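Local coordinates for RagA protein (Porphyromonas gingivalis, PDB 6SLN) that probably acts as a TonB-dependent outer-membrane receptor, importing its substrate across the outer membrane through a beta-barrel fitted with a plug domain, at residues D274-G277 with S281-D284. Residues are numbered along the deposited sequence; the frame is centred on the assembly and turned at random.
Sequences DLYG and SLKD
Leu282 lays a methyl group over the ring of Tyr276 in a CH-pi contact that joins two successive helices, 261-276 and the short, irregular helix 280-283, in the long connection between barrel strands 218-230 and 309-322 of this TonB-dependent receptor. It is a compact example of two consecutive helices packed at a tight connection, with one aliphatic side chain on one aromatic face. Followed outward, the leucine starts at CB, which sits 3.3 Å from the carbonyl O of Tyr276 and also touches CD2 of that ring. CG comes next, above the ring plane and 4.0 Å from Tyr276 CD2. There the branches part: CD2 of Leu282 stays above the plane but outside the ring outline, 4.1 Å from Tyr276 CD2, whereas CD1, carried onward by an extended chi2 of -174°, reaches the middle of the ring. Around this pair, Val413 of strand 413-414 touches both side chains, Pro292 meets the tyrosine, and Leu290 and Tyr481 meet the leucine, so the contact is part of a small apolar cluster. Nearer the surface, Lys283 CB packs 3.7 Å from Gly277 CA, while the lysine's chain leads away to a salt bridge between NZ and Asp280. No hydrogen bond spans the two segments, and apolar contact carries the junction: Leu282 CD1 stands 3.7 Å from the centroid of the Tyr276 ring, only 13° off its normal.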
loop_
_atom_site.group_PDB
_atom_site.type_symbol
_atom_site.label_atom_id
_atom_site.label_comp_id
_atom_site.label_asym_id
_atom_site.label_seq_id
_atom_site.Cartn_x
_atom_site.Cartn_y
_atom_site.Cartn_z
ATOM N N ASP A 274 -17.904 24.999 31.927
ATOM C CA ASP A 274 -18.012 25.778 30.700
ATOM C C ASP A 274 -17.538 24.974 29.491
ATOM O O ASP A 274 -18.155 25.025 28.423
ATOM C CB ASP A 274 -17.234 27.082 30.830
ATOM C CG ASP A 274 -17.313 27.924 29.576
ATOM O OD1 ASP A 274 -16.314 27.965 28.828
ATOM O OD2 ASP A 274 -18.376 28.530 29.322
ATOM N N LEU A 275 -16.463 24.204 29.644
ATOM C CA LEU A 275 -15.993 23.394 28.530
ATOM C C LEU A 275 -16.995 22.303 28.183
ATOM O O LEU A 275 -17.403 22.179 27.022
ATOM C CB LEU A 275 -14.634 22.782 28.842
ATOM C CG LEU A 275 -14.106 22.019 27.642
ATOM C CD1 LEU A 275 -14.021 22.992 26.485
ATOM C CD2 LEU A 275 -12.747 21.378 27.939
ATOM N N TYR A 276 -17.396 21.493 29.173
ATOM C CA TYR A 276 -18.353 20.433 28.886
ATOM C C TYR A 276 -19.637 21.002 28.295
ATOM O O TYR A 276 -20.291 20.341 27.477
ATOM C CB TYR A 276 -18.678 19.614 30.136
ATOM C CG TYR A 276 -17.664 18.549 30.447
ATOM C CD1 TYR A 276 -16.310 18.804 30.302
ATOM C CD2 TYR A 276 -18.053 17.290 30.897
ATOM C CE1 TYR A 276 -15.349 17.844 30.619
ATOM C CE2 TYR A 276 -17.106 16.310 31.190
ATOM C CZ TYR A 276 -15.751 16.604 31.053
ATOM O OH TYR A 276 -14.780 15.678 31.354
ATOM N N GLY A 277 -19.989 22.234 28.671
ATOM C CA GLY A 277 -21.170 22.899 28.142
ATOM C C GLY A 277 -21.126 23.141 26.652
ATOM O O GLY A 277 -22.140 23.543 26.070
ATOM N N SER A 281 -22.815 16.017 23.802
ATOM C CA SER A 281 -22.578 14.764 24.488
ATOM C C SER A 281 -22.225 14.949 25.960
ATOM O O SER A 281 -22.111 13.947 26.671
ATOM C CB SER A 281 -21.455 14.008 23.768
ATOM O OG SER A 281 -20.456 14.904 23.298
ATOM N N LEU A 282 -22.072 16.187 26.433
ATOM C CA LEU A 282 -21.587 16.483 27.774
ATOM C C LEU A 282 -22.448 17.487 28.522
ATOM O O LEU A 282 -22.630 17.333 29.731
ATOM C CB LEU A 282 -20.115 17.014 27.734
ATOM C CG LEU A 282 -19.067 16.007 27.250
ATOM C CD1 LEU A 282 -17.639 16.534 27.367
ATOM C CD2 LEU A 282 -19.211 14.691 27.981
ATOM N N LYS A 283 -22.974 18.511 27.845
ATOM C CA LYS A 283 -23.576 19.640 28.555
ATOM C C LYS A 283 -24.737 19.233 29.468
ATOM O O LYS A 283 -25.019 19.944 30.441
ATOM C CB LYS A 283 -24.032 20.704 27.552
ATOM C CG LYS A 283 -25.289 20.326 26.802
ATOM C CD LYS A 283 -25.762 21.451 25.917
ATOM C CE LYS A 283 -26.817 20.959 24.943
ATOM N NZ LYS A 283 -26.547 21.436 23.553
ATOM N N ASP A 284 -25.396 18.109 29.202
ATOM C CA ASP A 284 -26.438 17.608 30.088
ATOM C C ASP A 284 -25.942 16.520 31.025
ATOM O O ASP A 284 -26.703 16.087 31.894
ATOM C CB ASP A 284 -27.633 17.062 29.281
ATOM C CG ASP A 284 -28.225 18.094 28.351
ATOM O OD1 ASP A 284 -28.190 19.295 28.695
ATOM O OD2 ASP A 284 -28.701 17.710 27.263
#